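Local coordinates for C-type lectin domain family 4, member a4 (Mus musculus, PDB 3VYK), which binds N-glycans through a calcium-dependent C-type lectin domain, an extracellular domain of a dendritic-cell surface receptor that probably acts in pattern recognition, at residues G69-R74 with W112-C117; N19-S24 with E29-H34; K8-H13 with Q48-S53. One frame throughout, in Å; residues are numbered along the deposited sequence.

Interaction 1. Residues G69-R74 with W112-C117; sequences GQRQWR and WNDIPC. With CA (calcium ion), chain C; MAN (alpha-D-mannopyranose), chain B; NAG (2-acetamido-2-deoxy-beta-D-glucopyranose), chain D; NAG (2-acetamido-2-deoxy-beta-D-glucopyranose), chain E.
Arg71 and Asp114 meet in a salt bridge: NH1 of Arg71 donates to OD2 of Asp114 over 2.9 Å, with an N-H...O angle of 163°. The acceptor lies at the guanidinium edge, near its plane, whereas the donor stands 38° above the carboxylate plane, and the two flat groups are turned 55° apart. The arginine chain, bent at chi2 and chi3, folds back so that its guanidinium lies over Trp73, whose CZ2 sits beneath the centre of that group. On the same arginine, NH2 makes a salt bridge with Asp67 and a hydrogen bond to the backbone O of Glu98, so the group is fixed in rotation.

Nonpolar contact is slight. CH2 of Trp73 reaches CB of Asp114 at 3.8 Å, the indole and carboxylate planes being nearly perpendicular.

Metal coordination occupies the other oxygen of the carboxylate. Asp114 binds calcium through OD1 at 2.3 Å and through its backbone O at 2.4 Å; Asn113, Glu92, Asn94 and Glu98 supply further protein ligands. Mannose completes the sphere with O3 and O4, each 2.4 Å from the calcium ion, the vicinal-diol mode of C-type lectins. Beyond the metal, CG2 of Ile115 approaches O5 of the chain D N-acetylglucosamine at 3.6 Å, and CD of Pro116 packs on C6 of the chain E N-acetylglucosamine.

With OD1 on the metal and OD2 on the arginine, the carboxylate is held from both ends, a geometry consistent with Arg71 serving as a second-shell residue that orients a primary calcium ligand and would partly balance the acidic charge gathered at the sugar site.

Interaction 2. Residues N19-S24 with E29-H34; sequences NDSKAS and EEKCSH
Lys31 reaches from the helix to the strand at Ser21, and the polar part of the contact gathers around its ammonium. NZ of Lys31 lies 2.8 Å from OG of Ser21. The hydroxyl of Ser21 itself donates to OD1 of Asp20 over 2.8 Å, meeting that oxygen nearly along its C-O axis. A water links the two segments: it accepts from NZ of Lys31 at 2.7 Å and donates weakly to the backbone O of Ser21 at 3.0 Å. The carboxylate of Asp20 is not in contact with the ammonium, its OD1 standing 5.0 Å from NZ of Lys31, yet the opposite charges would still attract.

In the C-type lectin fold this pairing spans the tight connection from strand 21-23 into helix 25-34, where Ser24 is the N-cap. The axes of strand 21-23 and of the helical segment 29-34 run at 119° and approach to 10.4 Å, a gap bridged by the lysine, whose chain is extended beyond CG. The helix is also tied to the sheet by the disulfide between Cys32 and Cys125.

Apolar packing is limited to the methyl of Ala23, which points toward the helix and lies alongside the end of the lysine chain, CB of Ala23 being 4.1 Å from CE of Lys31.

Interaction 3. Residues K8-H13 with Q48-S53; sequences KPFVSH and QDFITS
Phe10 and Phe50 both carry CG anti to the backbone N (chi1 -177° and 171°), which sends their side chains past one another in opposite directions and lays ring over ring. The result is an offset stack, with centroids 4.5 Å apart and planes inclined by 20°. The slip places each beta carbon over the partner's face: CB of Phe10 stands 3.6 Å from the centroid of the Phe50 ring, and CB of Phe50 stands 3.9 Å from that of Phe10. Both CH-pi contacts lie close to the ring normals. Between the rings the closest atoms are CD1 of Phe10 and CD2 of Phe50, at 3.4 Å. On the opposite face of Phe10 sits CG2 of Val11, from the type II' turn that reverses the chain between Phe10 and His13.

The far end of the Phe50 ring reaches the strand itself. Its CZ comes to 3.8 Å from CB of Lys8, which meets the ring edge, and to 3.4 Å from the backbone O of Pro9. Tyr15, on the neighbouring strand, also meets the Phe50 ring at a steep angle.

No hydrogen bond joins residues 8-13 to 48-53; the segments meet here mainly through ring stacking, CH-pi contacts and dispersion, near the domain surface.

From the N terminus, the chain leaves strand 8-10, whose contact with helix 45-53 in interaction 3 closes a loop of 34 residues. Nested inside that loop, interaction 2 spans the short connection between strand 21-23 and residues 29-34 of the helix that follows it. Interaction 1 opens only after both have closed, joining 69-74 to 112-117 across 37 intervening residues without helix; no two loops cross. Physical links complement this order: Gln48 of interaction 3 accepts a probable hydrogen bond from Trp112 of interaction 1, and Cys117 packs on Ser24 of interaction 2. The N-terminal hairpin, both helices and the calcium-bearing strand are thereby connected within one lectin domain.

Interaction 1. Residues G69-R74 with W112-C117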
loop_
_atom_site.group_PDB
_atom_site.type_symbol
_atom_site.label_atom_id
_atom_site.label_comp_id
_atom_site.label_asym_id
_atom_site.label_seq_id
_atom_site.Cartn_x
_atom_site.Cartn_y
_atom_site.Cartn_z
ATOM N N GLY A 69 -6.526 1.689 -16.053
ATOM C CA GLY A 69 -6.332 1.834 -17.487
ATOM C C GLY A 69 -5.783 3.210 -17.784
ATOM O O GLY A 69 -6.275 4.193 -17.257
ATOM N N GLN A 70 -4.734 3.268 -18.595
ATOM C CA GLN A 70 -4.170 4.546 -19.038
ATOM C C GLN A 70 -3.825 5.514 -17.897
ATOM O O GLN A 70 -4.063 6.721 -17.972
ATOM C CB GLN A 70 -5.055 5.161 -20.114
ATOM C CG GLN A 70 -5.277 4.166 -21.232
ATOM C CD GLN A 70 -5.447 4.818 -22.567
ATOM O OE1 GLN A 70 -6.115 5.839 -22.680
ATOM N NE2 GLN A 70 -4.844 4.227 -23.599
ATOM N N ARG A 71 -3.243 4.942 -16.840
ATOM C CA ARG A 71 -2.725 5.688 -15.699
ATOM C C ARG A 71 -3.841 6.344 -14.891
ATOM O O ARG A 71 -3.649 7.400 -14.289
ATOM C CB ARG A 71 -1.642 6.709 -16.116
ATOM C CG ARG A 71 -0.579 6.183 -17.077
ATOM C CD ARG A 71 0.602 5.499 -16.395
ATOM N NE ARG A 71 0.313 4.163 -15.881
ATOM C CZ ARG A 71 1.219 3.379 -15.300
ATOM N NH1 ARG A 71 2.483 3.793 -15.165
ATOM N NH2 ARG A 71 0.880 2.175 -14.855
ATOM N N GLN A 72 -5.002 5.695 -14.859
ATOM C CA GLN A 72 -6.122 6.147 -14.027
ATOM C C GLN A 72 -6.086 5.393 -12.704
ATOM O O GLN A 72 -6.632 4.287 -12.570
ATOM C CB GLN A 72 -7.455 5.937 -14.747
ATOM C CG GLN A 72 -7.572 6.798 -15.994
ATOM C CD GLN A 72 -8.814 6.484 -16.803
ATOM O OE1 GLN A 72 -8.943 5.394 -17.411
ATOM N NE2 GLN A 72 -9.733 7.445 -16.849
ATOM N N TRP A 73 -5.393 5.987 -11.730
ATOM C CA TRP A 73 -5.163 5.334 -10.440
ATOM C C TRP A 73 -6.418 5.325 -9.622
ATOM O O TRP A 73 -7.092 6.352 -9.482
ATOM C CB TRP A 73 -4.002 5.989 -9.675
ATOM C CG TRP A 73 -2.741 5.915 -10.496
ATOM C CD1 TRP A 73 -2.172 6.921 -11.270
ATOM C CD2 TRP A 73 -1.906 4.732 -10.725
ATOM N NE1 TRP A 73 -1.050 6.458 -11.924
ATOM C CE2 TRP A 73 -0.843 5.149 -11.640
ATOM C CE3 TRP A 73 -1.929 3.411 -10.271
ATOM C CZ2 TRP A 73 0.144 4.272 -12.062
ATOM C CZ3 TRP A 73 -0.922 2.535 -10.704
ATOM C CH2 TRP A 73 0.086 2.963 -11.581
ATOM N N ARG A 74 -6.758 4.149 -9.107
ATOM C CA ARG A 74 -7.997 3.966 -8.343
ATOM C C ARG A 74 -7.767 3.143 -7.086
ATOM O O ARG A 74 -7.060 2.138 -7.110
ATOM C CB ARG A 74 -9.097 3.317 -9.205
ATOM C CG ARG A 74 -9.468 4.086 -10.462
ATOM C CD ARG A 74 -10.182 5.388 -10.126
ATOM N NE ARG A 74 -10.593 6.136 -11.315
ATOM C CZ ARG A 74 -9.892 7.128 -11.868
ATOM N NH1 ARG A 74 -8.732 7.511 -11.353
ATOM N NH2 ARG A 74 -10.351 7.742 -12.949
ATOM N N TRP A 112 6.188 5.830 -3.503
ATOM C CA TRP A 112 5.415 4.860 -4.277
ATOM C C TRP A 112 6.065 4.579 -5.601
ATOM O O TRP A 112 6.597 5.481 -6.264
ATOM C CB TRP A 112 4.025 5.390 -4.575
ATOM C CG TRP A 112 3.152 5.719 -3.394
ATOM C CD1 TRP A 112 3.356 5.449 -2.040
ATOM C CD2 TRP A 112 1.846 6.373 -3.472
ATOM N NE1 TRP A 112 2.298 5.930 -1.294
ATOM C CE2 TRP A 112 1.351 6.472 -2.098
ATOM C CE3 TRP A 112 1.069 6.878 -4.512
ATOM C CZ2 TRP A 112 0.123 7.075 -1.800
ATOM C CZ3 TRP A 112 -0.157 7.474 -4.197
ATOM C CH2 TRP A 112 -0.618 7.552 -2.875
ATOM N N ASN A 113 5.991 3.314 -6.018
ATOM C CA ASN A 113 6.498 2.901 -7.334
ATOM C C ASN A 113 5.502 1.946 -7.953
ATOM O O ASN A 113 5.038 1.027 -7.289
ATOM C CB ASN A 113 7.864 2.221 -7.181
ATOM C CG ASN A 113 8.368 1.604 -8.478
ATOM O OD1 ASN A 113 8.160 2.131 -9.573
ATOM N ND2 ASN A 113 9.077 0.480 -8.337
ATOM N N ASP A 114 5.160 2.180 -9.219
ATOM C CA ASP A 114 4.395 1.176 -9.955
ATOM C C ASP A 114 5.280 -0.017 -10.295
ATOM O O ASP A 114 6.450 0.142 -10.725
ATOM C CB ASP A 114 3.698 1.750 -11.206
ATOM C CG ASP A 114 4.662 2.312 -12.242
ATOM O OD1 ASP A 114 5.783 2.754 -11.875
ATOM O OD2 ASP A 114 4.251 2.338 -13.430
ATOM N N ILE A 115 4.695 -1.197 -10.049
ATOM C CA ILE A 115 5.343 -2.488 -10.322
ATOM C C ILE A 115 4.346 -3.509 -10.912
ATOM O O ILE A 115 3.130 -3.305 -10.883
ATOM C CB ILE A 115 5.999 -3.097 -9.051
ATOM C CG1 ILE A 115 4.961 -3.572 -8.023
ATOM C CG2 ILE A 115 7.007 -2.125 -8.436
ATOM C CD1 ILE A 115 5.517 -4.645 -7.110
ATOM N N PRO A 116 4.865 -4.635 -11.447
ATOM C CA PRO A 116 3.944 -5.659 -11.908
ATOM C C PRO A 116 3.206 -6.300 -10.741
ATOM O O PRO A 116 3.807 -6.612 -9.705
ATOM C CB PRO A 116 4.876 -6.667 -12.601
ATOM C CG PRO A 116 6.095 -5.876 -12.947
ATOM C CD PRO A 116 6.259 -5.004 -11.739
ATOM N N CYS A 117 1.899 -6.466 -10.908
ATOM C CA CYS A 117 1.045 -7.076 -9.900
ATOM C C CYS A 117 1.489 -8.488 -9.522
ATOM O O CYS A 117 1.286 -8.911 -8.389
ATOM C CB CYS A 117 -0.417 -7.071 -10.371
ATOM S SG CYS A 117 -1.045 -5.402 -10.694
HETATM CA CA CA C . 7.861 1.704 -11.874
HETATM C C1 MAN B . 12.927 -1.127 -11.458
HETATM C C2 MAN B . 11.454 -1.303 -11.080
HETATM C C3 MAN B . 10.589 -0.246 -11.780
HETATM C C4 MAN B . 11.133 1.141 -11.475
HETATM C C5 MAN B . 12.619 1.218 -11.888
HETATM C C6 MAN B . 13.239 2.579 -11.561
HETATM O O2 MAN B . 11.350 -1.127 -9.680
HETATM O O3 MAN B . 9.214 -0.195 -11.384
HETATM O O4 MAN B . 10.226 2.026 -12.129
HETATM O O5 MAN B . 13.355 0.202 -11.218
HETATM O O6 MAN B . 14.559 2.623 -12.094
HETATM C C1 NAG D . 11.548 -2.305 -8.903
HETATM C C2 NAG D . 11.875 -1.858 -7.470
HETATM C C3 NAG D . 12.000 -3.051 -6.523
HETATM C C4 NAG D . 10.806 -3.995 -6.682
HETATM C C5 NAG D . 10.549 -4.333 -8.155
HETATM C C6 NAG D . 9.258 -5.114 -8.361
HETATM C C7 NAG D . 13.037 0.301 -7.488
HETATM C C8 NAG D . 14.347 1.006 -7.648
HETATM N N2 NAG D . 13.067 -1.030 -7.550
HETATM O O3 NAG D . 12.040 -2.575 -5.190
HETATM O O4 NAG D . 11.021 -5.179 -5.954
HETATM O O5 NAG D . 10.400 -3.137 -8.896
HETATM O O6 NAG D . 9.444 -6.505 -8.205
HETATM O O7 NAG D . 11.990 0.943 -7.320
HETATM C C1 NAG E . 13.350 -5.103 -12.631
HETATM C C2 NAG E . 13.627 -6.257 -11.674
HETATM C C3 NAG E . 12.532 -7.315 -11.798
HETATM C C4 NAG E . 11.132 -6.699 -11.693
HETATM C C5 NAG E . 11.030 -5.490 -12.620
HETATM C C6 NAG E . 9.695 -4.764 -12.465
HETATM C C7 NAG E . 16.023 -6.597 -11.260
HETATM C C8 NAG E . 17.267 -7.303 -11.723
HETATM N N2 NAG E . 14.923 -6.856 -11.973
HETATM O O3 NAG E . 12.722 -8.265 -10.776
HETATM O O4 NAG E . 10.173 -7.673 -12.048
HETATM O O5 NAG E . 12.069 -4.553 -12.370
HETATM O O6 NAG E . 9.512 -3.866 -13.538
HETATM O O7 NAG E . 16.074 -5.834 -10.292
#

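Interaction 2. Residues N19-S24 with E29-H34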
loop_
_atom_site.group_PDB
_atom_site.type_symbol
_atom_site.label_atom_id
_atom_site.label_comp_id
_atom_site.label_asym_id
_atom_site.label_seq_id
_atom_site.Cartn_x
_atom_site.Cartn_y
_atom_site.Cartn_z
ATOM N N ASN A 19 4.755 -8.985 7.008
ATOM C CA ASN A 19 6.199 -9.173 6.885
ATOM C C ASN A 19 6.626 -10.638 6.767
ATOM O O ASN A 19 7.749 -10.911 6.347
ATOM C CB ASN A 19 6.915 -8.593 8.115
ATOM C CG ASN A 19 7.141 -7.095 8.032
ATOM O OD1 ASN A 19 7.164 -6.413 9.058
ATOM N ND2 ASN A 19 7.339 -6.579 6.822
ATOM N N ASP A 20 5.753 -11.566 7.155
ATOM C CA ASP A 20 6.172 -12.969 7.351
ATOM C C ASP A 20 6.305 -13.766 6.052
ATOM O O ASP A 20 6.882 -14.861 6.034
ATOM C CB ASP A 20 5.279 -13.689 8.384
ATOM C CG ASP A 20 3.936 -14.154 7.815
ATOM O OD1 ASP A 20 3.656 -13.974 6.608
ATOM O OD2 ASP A 20 3.145 -14.724 8.601
ATOM N N SER A 21 5.773 -13.203 4.971
ATOM C CA SER A 21 5.819 -13.835 3.656
ATOM C C SER A 21 5.566 -12.802 2.565
ATOM O O SER A 21 5.115 -11.685 2.845
ATOM C CB SER A 21 4.785 -14.964 3.563
ATOM O OG SER A 21 3.486 -14.499 3.877
ATOM N N LYS A 22 5.877 -13.184 1.330
ATOM C CA LYS A 22 5.608 -12.353 0.160
ATOM C C LYS A 22 4.564 -13.018 -0.724
ATOM O O LYS A 22 4.388 -14.242 -0.698
ATOM C CB LYS A 22 6.886 -12.093 -0.633
ATOM C CG LYS A 22 7.947 -11.302 0.115
ATOM C CD LYS A 22 9.187 -11.130 -0.744
ATOM C CE LYS A 22 10.319 -10.494 0.041
ATOM N NZ LYS A 22 11.590 -10.543 -0.733
ATOM N N ALA A 23 3.863 -12.200 -1.501
ATOM C CA ALA A 23 2.791 -12.681 -2.356
ATOM C C ALA A 23 2.533 -11.649 -3.436
ATOM O O ALA A 23 2.893 -10.473 -3.276
ATOM C CB ALA A 23 1.526 -12.916 -1.541
ATOM N N SER A 24 1.910 -12.088 -4.527
ATOM C CA SER A 24 1.415 -11.181 -5.564
ATOM C C SER A 24 0.374 -10.206 -5.011
ATOM O O SER A 24 -0.100 -10.352 -3.880
ATOM C CB SER A 24 0.782 -11.984 -6.697
ATOM O OG SER A 24 -0.460 -12.531 -6.273
ATOM N N GLU A 29 -4.112 -9.126 -1.358
ATOM C CA GLU A 29 -5.465 -8.650 -1.079
ATOM C C GLU A 29 -6.330 -9.757 -0.472
ATOM O O GLU A 29 -7.139 -9.486 0.413
ATOM C CB GLU A 29 -6.121 -8.047 -2.328
ATOM C CG GLU A 29 -7.595 -7.658 -2.182
ATOM C CD GLU A 29 -7.885 -6.613 -1.106
ATOM O OE1 GLU A 29 -6.941 -6.028 -0.531
ATOM O OE2 GLU A 29 -9.081 -6.366 -0.846
ATOM N N GLU A 30 -6.124 -10.994 -0.926
ATOM C CA GLU A 30 -6.829 -12.153 -0.373
ATOM C C GLU A 30 -6.462 -12.378 1.103
ATOM O O GLU A 30 -7.347 -12.625 1.933
ATOM C CB GLU A 30 -6.538 -13.398 -1.226
ATOM C CG GLU A 30 -7.270 -14.670 -0.812
ATOM C CD GLU A 30 -6.773 -15.911 -1.545
ATOM O OE1 GLU A 30 -5.897 -15.793 -2.434
ATOM O OE2 GLU A 30 -7.262 -17.020 -1.227
ATOM N N LYS A 31 -5.171 -12.267 1.430
ATOM C CA LYS A 31 -4.715 -12.385 2.818
ATOM C C LYS A 31 -5.347 -11.323 3.705
ATOM O O LYS A 31 -5.791 -11.620 4.812
ATOM C CB LYS A 31 -3.189 -12.313 2.922
ATOM C CG LYS A 31 -2.464 -13.518 2.346
ATOM C CD LYS A 31 -0.965 -13.381 2.521
ATOM C CE LYS A 31 -0.214 -14.498 1.821
ATOM N NZ LYS A 31 1.214 -14.532 2.233
ATOM N N CYS A 32 -5.389 -10.077 3.228
ATOM C CA CYS A 32 -6.022 -9.010 4.008
ATOM C C CYS A 32 -7.506 -9.313 4.203
ATOM O O CYS A 32 -8.046 -9.154 5.308
ATOM C CB CYS A 32 -5.853 -7.643 3.333
ATOM S SG CYS A 32 -4.165 -6.994 3.217
ATOM N N SER A 33 -8.147 -9.775 3.129
ATOM C CA SER A 33 -9.576 -10.106 3.135
ATOM C C SER A 33 -9.927 -11.167 4.178
ATOM O O SER A 33 -10.963 -11.061 4.847
ATOM C CB SER A 33 -10.038 -10.548 1.742
ATOM O OG SER A 33 -11.446 -10.700 1.700
ATOM N N HIS A 34 -9.056 -12.167 4.327
ATOM C CA HIS A 34 -9.260 -13.238 5.316
ATOM C C HIS A 34 -9.229 -12.746 6.741
ATOM O O HIS A 34 -9.713 -13.423 7.652
ATOM C CB HIS A 34 -8.250 -14.365 5.121
ATOM C CG HIS A 34 -8.532 -15.235 3.916
ATOM N ND1 HIS A 34 -7.560 -15.660 3.086
ATOM C CD2 HIS A 34 -9.730 -15.750 3.415
ATOM C CE1 HIS A 34 -8.102 -16.410 2.107
ATOM N NE2 HIS A 34 -9.431 -16.462 2.309
HETATM O O HOH W 1 2.436 -12.177 1.710
#

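Interaction 3. Residues K8-H13 with Q48-S53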
loop_
_atom_site.group_PDB
_atom_site.type_symbol
_atom_site.label_atom_id
_atom_site.label_comp_id
_atom_site.label_asym_id
_atom_site.label_seq_id
_atom_site.Cartn_x
_atom_site.Cartn_y
_atom_site.Cartn_z
ATOM N N LYS A 8 -1.451 -2.174 14.498
ATOM C CA LYS A 8 -1.117 -0.829 14.984
ATOM C C LYS A 8 -2.260 0.159 14.734
ATOM O O LYS A 8 -2.774 0.235 13.615
ATOM C CB LYS A 8 0.160 -0.307 14.306
ATOM C CG LYS A 8 1.450 -1.069 14.616
ATOM C CD LYS A 8 1.963 -0.750 16.014
ATOM C CE LYS A 8 3.392 -1.222 16.219
ATOM N NZ LYS A 8 4.411 -0.200 15.856
ATOM N N PRO A 9 -2.670 0.916 15.767
ATOM C CA PRO A 9 -3.749 1.881 15.586
ATOM C C PRO A 9 -3.273 3.206 15.030
ATOM O O PRO A 9 -2.185 3.675 15.357
ATOM C CB PRO A 9 -4.273 2.084 17.006
ATOM C CG PRO A 9 -3.065 1.893 17.859
ATOM C CD PRO A 9 -2.231 0.843 17.176
ATOM N N PHE A 10 -4.115 3.813 14.201
ATOM C CA PHE A 10 -3.881 5.181 13.772
ATOM C C PHE A 10 -5.235 5.800 13.530
ATOM O O PHE A 10 -5.891 5.525 12.515
ATOM C CB PHE A 10 -2.975 5.242 12.532
ATOM C CG PHE A 10 -2.646 6.640 12.083
ATOM C CD1 PHE A 10 -1.787 7.447 12.826
ATOM C CD2 PHE A 10 -3.171 7.147 10.897
ATOM C CE1 PHE A 10 -1.475 8.736 12.401
ATOM C CE2 PHE A 10 -2.865 8.435 10.476
ATOM C CZ PHE A 10 -2.015 9.226 11.225
ATOM N N VAL A 11 -5.635 6.628 14.496
ATOM C CA VAL A 11 -6.930 7.331 14.506
ATOM C C VAL A 11 -8.087 6.329 14.374
ATOM O O VAL A 11 -8.329 5.575 15.307
ATOM C CB VAL A 11 -6.983 8.530 13.521
ATOM C CG1 VAL A 11 -8.166 9.438 13.836
ATOM C CG2 VAL A 11 -5.700 9.348 13.617
ATOM N N SER A 12 -8.758 6.292 13.225
ATOM C CA SER A 12 -9.944 5.452 13.058
ATOM C C SER A 12 -9.660 4.054 12.507
ATOM O O SER A 12 -10.585 3.257 12.378
ATOM C CB SER A 12 -10.952 6.153 12.147
ATOM O OG SER A 12 -10.391 6.404 10.870
ATOM N N HIS A 13 -8.400 3.751 12.192
ATOM C CA HIS A 13 -8.053 2.469 11.572
ATOM C C HIS A 13 -7.018 1.670 12.328
ATOM O O HIS A 13 -6.278 2.198 13.177
ATOM C CB HIS A 13 -7.535 2.676 10.152
ATOM C CG HIS A 13 -8.562 3.195 9.186
ATOM N ND1 HIS A 13 -8.709 4.512 8.929
ATOM C CD2 HIS A 13 -9.492 2.529 8.393
ATOM C CE1 HIS A 13 -9.691 4.682 8.018
ATOM N NE2 HIS A 13 -10.174 3.468 7.697
ATOM N N GLN A 48 0.513 8.238 5.283
ATOM C CA GLN A 48 1.746 7.795 4.622
ATOM C C GLN A 48 2.922 7.695 5.606
ATOM O O GLN A 48 3.571 6.660 5.685
ATOM C CB GLN A 48 2.098 8.735 3.463
ATOM C CG GLN A 48 3.449 8.452 2.815
ATOM C CD GLN A 48 3.430 7.268 1.870
ATOM O OE1 GLN A 48 2.386 6.671 1.613
ATOM N NE2 GLN A 48 4.607 6.929 1.347
ATOM N N ASP A 49 3.167 8.764 6.373
ATOM C CA ASP A 49 4.284 8.789 7.318
ATOM C C ASP A 49 4.097 7.816 8.495
ATOM O O ASP A 49 5.068 7.228 8.984
ATOM C CB ASP A 49 4.515 10.211 7.843
ATOM C CG ASP A 49 5.126 11.141 6.809
ATOM O OD1 ASP A 49 5.643 10.673 5.781
ATOM O OD2 ASP A 49 5.100 12.365 7.021
ATOM N N PHE A 50 2.856 7.641 8.944
ATOM C CA PHE A 50 2.564 6.623 9.950
ATOM C C PHE A 50 2.934 5.240 9.408
ATOM O O PHE A 50 3.603 4.458 10.080
ATOM C CB PHE A 50 1.097 6.647 10.403
ATOM C CG PHE A 50 0.734 5.463 11.264
ATOM C CD1 PHE A 50 0.150 4.317 10.709
ATOM C CD2 PHE A 50 1.027 5.473 12.631
ATOM C CE1 PHE A 50 -0.150 3.223 11.505
ATOM C CE2 PHE A 50 0.727 4.390 13.419
ATOM C CZ PHE A 50 0.150 3.260 12.859
ATOM N N ILE A 51 2.489 4.946 8.192
ATOM C CA ILE A 51 2.736 3.633 7.611
ATOM C C ILE A 51 4.233 3.388 7.448
ATOM O O ILE A 51 4.740 2.351 7.903
ATOM C CB ILE A 51 1.985 3.452 6.280
ATOM C CG1 ILE A 51 0.474 3.372 6.529
ATOM C CG2 ILE A 51 2.482 2.208 5.541
ATOM C CD1 ILE A 51 -0.363 3.728 5.319
ATOM N N THR A 52 4.955 4.335 6.855
ATOM C CA THR A 52 6.382 4.088 6.600
ATOM C C THR A 52 7.227 3.955 7.871
ATOM O O THR A 52 8.232 3.253 7.870
ATOM C CB THR A 52 7.008 5.101 5.622
ATOM O OG1 THR A 52 7.015 6.407 6.208
ATOM C CG2 THR A 52 6.250 5.109 4.309
ATOM N N SER A 53 6.803 4.602 8.954
ATOM C CA SER A 53 7.489 4.452 10.241
ATOM C C SER A 53 7.520 2.996 10.711
ATOM O O SER A 53 8.395 2.613 11.492
ATOM C CB SER A 53 6.837 5.349 11.308
ATOM O OG SER A 53 5.707 4.736 11.888
#